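Local coordinates for Dr hemagglutinin structural subunit (Escherichia coli, PDB 1UT1), which forms the adhesive fimbrial subunit by which uropathogenic bacteria bind the Dr blood group antigen and adhere to the upper urinary tract, at residues V65-A69 with G107-K111; R87-Y91 with Q129-P133. The protein carries 3 engineered substitutions. All coordinates share one frame; numbering follows the deposited sequence.

Contact 1 of 2, residues V65-A69 with G107-K111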
loop_
_atom_site.group_PDB
_atom_site.type_symbol
_atom_site.label_atom_id
_atom_site.label_comp_id
_atom_site.label_asym_id
_atom_site.label_seq_id
_atom_site.Cartn_x
_atom_site.Cartn_y
_atom_site.Cartn_z
ATOM N N VAL A 65 -14.674 24.256 1.735
ATOM C CA VAL A 65 -13.981 23.015 1.408
ATOM C C VAL A 65 -12.492 23.297 1.294
ATOM O O VAL A 65 -12.086 24.338 0.743
ATOM C CB VAL A 65 -14.534 22.444 0.089
ATOM C CG1 VAL A 65 -13.673 21.280 -0.414
ATOM C CG2 VAL A 65 -16.001 22.000 0.301
ATOM N N ALA A 66 -11.682 22.323 1.709
ATOM C CA ALA A 66 -10.237 22.505 1.753
ATOM C C ALA A 66 -9.450 21.212 1.592
ATOM O O ALA A 66 -9.906 20.130 1.969
ATOM C CB ALA A 66 -9.855 23.187 3.032
ATOM N N LEU A 67 -8.249 21.337 1.039
ATOM C CA LEU A 67 -7.350 20.209 0.916
ATOM C C LEU A 67 -6.066 20.597 1.630
ATOM O O LEU A 67 -5.515 21.688 1.389
ATOM C CB LEU A 67 -7.029 19.962 -0.566
ATOM C CG LEU A 67 -8.246 19.836 -1.471
ATOM C CD1 LEU A 67 -7.751 19.792 -2.951
ATOM C CD2 LEU A 67 -8.998 18.553 -1.120
ATOM N N LYS A 68 -5.585 19.725 2.493
ATOM C CA LYS A 68 -4.347 20.012 3.192
ATOM C C LYS A 68 -3.267 19.086 2.657
ATOM O O LYS A 68 -3.424 17.868 2.662
ATOM C CB LYS A 68 -4.508 19.791 4.714
ATOM C CG LYS A 68 -3.169 19.960 5.470
ATOM C CD LYS A 68 -3.364 20.726 6.732
ATOM C CE LYS A 68 -2.018 21.057 7.405
ATOM N NZ LYS A 68 -0.871 20.363 6.761
ATOM N N ALA A 69 -2.142 19.670 2.270
ATOM C CA ALA A 69 -1.001 18.889 1.843
ATOM C C ALA A 69 -0.271 18.327 3.080
ATOM O O ALA A 69 -0.205 18.970 4.137
ATOM C CB ALA A 69 -0.057 19.764 1.025
ATOM N N GLY A 107 0.080 25.399 3.351
ATOM C CA GLY A 107 -0.140 23.972 3.064
ATOM C C GLY A 107 -1.610 23.614 2.828
ATOM O O GLY A 107 -1.915 22.497 2.411
ATOM N N VAL A 108 -2.511 24.563 3.085
ATOM C CA VAL A 108 -3.929 24.333 2.863
ATOM C C VAL A 108 -4.392 25.071 1.612
ATOM O O VAL A 108 -4.085 26.263 1.415
ATOM C CB VAL A 108 -4.783 24.783 4.093
ATOM C CG1 VAL A 108 -6.296 24.511 3.833
ATOM C CG2 VAL A 108 -4.277 24.058 5.395
ATOM N N PHE A 109 -5.108 24.360 0.748
ATOM C CA PHE A 109 -5.667 24.949 -0.459
ATOM C C PHE A 109 -7.176 24.924 -0.247
ATOM O O PHE A 109 -7.783 23.850 -0.195
ATOM C CB PHE A 109 -5.236 24.095 -1.671
ATOM C CG PHE A 109 -5.628 24.672 -3.010
ATOM C CD1 PHE A 109 -4.941 25.785 -3.540
ATOM C CD2 PHE A 109 -6.664 24.078 -3.772
ATOM C CE1 PHE A 109 -5.314 26.317 -4.810
ATOM C CE2 PHE A 109 -7.023 24.599 -5.019
ATOM C CZ PHE A 109 -6.295 25.671 -5.562
ATOM N N TYR A 110 -7.757 26.089 0.049
ATOM C CA TYR A 110 -9.172 26.142 0.449
ATOM C C TYR A 110 -9.996 27.006 -0.482
ATOM O O TYR A 110 -9.472 27.949 -1.086
ATOM C CB TYR A 110 -9.330 26.615 1.906
ATOM C CG TYR A 110 -8.994 28.098 2.127
ATOM C CD1 TYR A 110 -7.741 28.482 2.615
ATOM C CD2 TYR A 110 -9.968 29.089 1.964
ATOM C CE1 TYR A 110 -7.446 29.835 2.870
ATOM C CE2 TYR A 110 -9.670 30.442 2.195
ATOM C CZ TYR A 110 -8.422 30.793 2.689
ATOM O OH TYR A 110 -8.116 32.120 2.917
ATOM N N LYS A 111 -11.282 26.690 -0.592
ATOM C CA LYS A 111 -12.168 27.381 -1.511
ATOM C C LYS A 111 -12.623 28.703 -0.897
ATOM O O LYS A 111 -12.816 28.797 0.323
ATOM C CB LYS A 111 -13.376 26.490 -1.860
ATOM C CG LYS A 111 -14.195 27.019 -3.037
ATOM C CD LYS A 111 -15.293 26.034 -3.435
ATOM C CE LYS A 111 -15.908 26.392 -4.785
ATOM N NZ LYS A 111 -16.455 27.774 -4.790
#
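V108 has CG1 anti to its backbone N (chi1 -179°), which turns this methyl to the A66 side chain and leaves CG2 for K68. V108 CG1 lies 3.9 Å from A66 CB. V108 CG2 lies 3.7 Å from K68 CD, where the two chains cross obliquely. A66 CB also meets Y110 CB at 3.6 Å; the Y110 ring leads away to stack on W146. L67 and F109 occupy the other face. There L67 CD1 comes only loosely to F109 CD2, at 4.5 Å, and the F109 ring meets W102.

In these antiparallel strands L67 and F109 form a hydrogen-bonded pair, with 2.8 Å bonds from L67 N to F109 O and F109 N to L67 O. A69 N to G107 O and K111 N to V65 O extend the ladder. A66-Y110 and K68-V108 are the non-hydrogen-bonded pairs. A66 and K68 form backbone hydrogen bonds with G144 and T142 of strand 135-147. Segment 65-69 is thus an inner strand of the Dr adhesin immunoglobulin-like fold. K68 bends at chi2 and chi4, and NZ donates to A69 O at 3.0 Å. The chemistry implies a junction held by four nearly straight N-H...O bonds (166-176°), with A66 and V108 in apolar contact on the face of K68 and Y110.

Contact 2 of 2, residues R87-Y91 with Q129-P133. With EDO (1,2-ethanediol), chain I.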
loop_
_atom_site.group_PDB
_atom_site.type_symbol
_atom_site.label_atom_id
_atom_site.label_comp_id
_atom_site.label_asym_id
_atom_site.label_seq_id
_atom_site.Cartn_x
_atom_site.Cartn_y
_atom_site.Cartn_z
ATOM N N ARG A 87 14.130 14.385 0.139
ATOM C CA ARG A 87 15.052 15.427 -0.284
ATOM C C ARG A 87 14.664 16.286 -1.469
ATOM O O ARG A 87 14.928 17.491 -1.479
ATOM C CB ARG A 87 16.458 14.868 -0.510
ATOM C CG ARG A 87 17.463 15.984 -0.770
ATOM C CD ARG A 87 18.891 15.532 -0.595
ATOM N NE ARG A 87 19.158 14.830 0.668
ATOM C CZ ARG A 87 20.233 14.066 0.841
ATOM N NH1 ARG A 87 21.097 13.955 -0.147
ATOM N NH2 ARG A 87 20.442 13.410 1.979
ATOM N N ASP A 88 14.197 15.643 -2.531
ATOM C CA ASP A 88 14.041 16.311 -3.805
ATOM C C ASP A 88 12.608 16.721 -4.069
ATOM O O ASP A 88 11.665 15.938 -3.842
ATOM C CB ASP A 88 14.582 15.431 -4.934
ATOM C CG ASP A 88 16.040 15.060 -4.718
ATOM O OD1 ASP A 88 16.872 15.984 -4.652
ATOM O OD2 ASP A 88 16.332 13.862 -4.483
ATOM N N LYS A 89 12.461 17.988 -4.459
ATOM C CA LYS A 89 11.158 18.583 -4.707
ATOM C C LYS A 89 10.818 18.714 -6.202
ATOM O O LYS A 89 11.668 19.083 -7.036
ATOM C CB LYS A 89 11.096 19.974 -4.070
ATOM C CG LYS A 89 11.357 19.988 -2.576
ATOM C CD LYS A 89 11.494 21.454 -2.118
ATOM C CE LYS A 89 11.784 21.537 -0.622
ATOM N NZ LYS A 89 11.974 22.959 -0.220
ATOM N N LEU A 90 9.539 18.508 -6.513
ATOM C CA LEU A 90 9.026 18.793 -7.860
ATOM C C LEU A 90 7.880 19.773 -7.647
ATOM O O LEU A 90 6.819 19.391 -7.135
ATOM C CB LEU A 90 8.517 17.513 -8.509
ATOM C CG LEU A 90 7.887 17.608 -9.900
ATOM C CD1 LEU A 90 8.918 18.207 -10.906
ATOM C CD2 LEU A 90 7.475 16.165 -10.349
ATOM N N TYR A 91 8.144 21.062 -7.897
ATOM C CA TYR A 91 7.165 22.104 -7.610
ATOM C C TYR A 91 5.987 21.984 -8.543
ATOM O O TYR A 91 6.147 21.827 -9.765
ATOM C CB TYR A 91 7.796 23.469 -7.762
ATOM C CG TYR A 91 8.809 23.725 -6.671
ATOM C CD1 TYR A 91 10.161 23.519 -6.891
ATOM C CD2 TYR A 91 8.396 24.153 -5.418
ATOM C CE1 TYR A 91 11.101 23.762 -5.883
ATOM C CE2 TYR A 91 9.319 24.359 -4.399
ATOM C CZ TYR A 91 10.666 24.146 -4.641
ATOM O OH TYR A 91 11.591 24.443 -3.643
ATOM N N GLN A 129 11.130 21.682 -15.075
ATOM C CA GLN A 129 12.000 21.032 -14.084
ATOM C C GLN A 129 12.623 19.773 -14.671
ATOM O O GLN A 129 12.573 18.681 -14.084
ATOM C CB GLN A 129 11.232 20.773 -12.774
ATOM C CG GLN A 129 10.979 22.062 -11.985
ATOM C CD GLN A 129 9.932 21.895 -10.887
ATOM O OE1 GLN A 129 10.237 21.427 -9.802
ATOM N NE2 GLN A 129 8.696 22.301 -11.167
ATOM N N THR A 130 13.186 19.942 -15.874
ATOM C CA THR A 130 13.755 18.841 -16.632
ATOM C C THR A 130 15.060 18.245 -16.076
ATOM O O THR A 130 15.591 17.289 -16.641
ATOM C CB THR A 130 13.937 19.203 -18.128
ATOM O OG1 THR A 130 14.811 20.319 -18.243
ATOM C CG2 THR A 130 12.604 19.520 -18.788
ATOM N N ASN A 131 15.564 18.797 -14.979
ATOM C CA ASN A 131 16.753 18.235 -14.290
ATOM C C ASN A 131 16.389 17.518 -12.987
ATOM O O ASN A 131 17.263 17.214 -12.169
ATOM C CB ASN A 131 17.782 19.329 -13.974
ATOM C CG ASN A 131 18.494 19.834 -15.229
ATOM O OD1 ASN A 131 18.772 19.064 -16.150
ATOM N ND2 ASN A 131 18.732 21.139 -15.292
ATOM N N THR A 132 15.098 17.278 -12.773
ATOM C CA THR A 132 14.656 16.577 -11.572
ATOM C C THR A 132 15.342 15.219 -11.498
ATOM O O THR A 132 15.344 14.482 -12.470
ATOM C CB THR A 132 13.118 16.360 -11.621
ATOM O OG1 THR A 132 12.480 17.644 -11.621
ATOM C CG2 THR A 132 12.636 15.538 -10.413
ATOM N N PRO A 133 15.922 14.877 -10.348
ATOM C CA PRO A 133 16.586 13.564 -10.233
ATOM C C PRO A 133 15.564 12.423 -10.386
ATOM O O PRO A 133 14.455 12.482 -9.830
ATOM C CB PRO A 133 17.141 13.560 -8.807
ATOM C CG PRO A 133 17.143 14.962 -8.350
ATOM C CD PRO A 133 16.034 15.662 -9.112
HETATM C C1 EDO I . 15.522 11.005 -5.791
HETATM O O1 EDO I . 15.445 11.436 -4.427
HETATM C C2 EDO I . 17.011 10.927 -6.204
HETATM O O2 EDO I . 17.783 10.331 -5.139
HETATM O O HOH W 1 12.739 21.523 -8.701
#
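Q129 meets Y91 through its side-chain amide, which pairs with the backbone of Y91 at both ends. Y91 N donates to Q129 OE1 at 2.9 Å, in the carbonyl plane and on a lone pair. Q129 NE2 donates to Y91 O at 2.9 Å, and that oxygen lies close to the amide plane. The two bonds together fix the rotation of the amide. OE1 also sits at the edge of the Y91 ring, 3.6 Å from Y91 CD1, with ring and amide planes 37° apart. A water gives OE1 a second donor and bridges it to K89 O.

Beside the amide, L90 CD1 lies 3.7 Å from Q129 OE1 and 3.7 Å from T132 OG1. The L90 side chain leaves opposite its backbone N (chi1 178°), and with chi2 at 59° the two torsions together carry CD1 to Q129 and T132. Further along, D88 CG rests 3.8 Å from P133 CG, the carboxylate lying beside the proline ring. D88 OD2 accepts a bond from a 1,2-ethanediol, probably left from crystallisation.

Q129 to T132 is a type I beta turn, part of the connection from strand 118-125 to strand 135-147 in this immunoglobulin-like beta-sandwich. The contact joins that connection to the start of strand 89-96.

Q129 O takes two donors, T132 N and T132 OG1, the hydroxyl at 2.7 Å. These bonds brace the turn that presents the Q129 side chain. NE2 has a further acceptor in G127 O. L44 packs against both L90 and T132, and Y137 touches D88 and T132. K89 NZ forms a salt bridge with E75.

How the contacts relate
Contact 1 is largely buried, whereas contact 2 is only partly buried. Their centres lie 23 Å apart on opposite sides of the chain's centre, and they do not touch. Contact 1 joins two strands; contact 2 joins the start of a strand to a turn. The main-chain ladder of contact 1 gives way in contact 2 to a side-chain amide bonded to backbone, with a water as bridge. Strand 135-147 links them: it pairs with segment 65-69, and Y137 on it touches segments of contact 2. Contact 1 also meets a second subunit, where V65 and L67 pack on V30 and V32 of that chain. No other subunit touches contact 2.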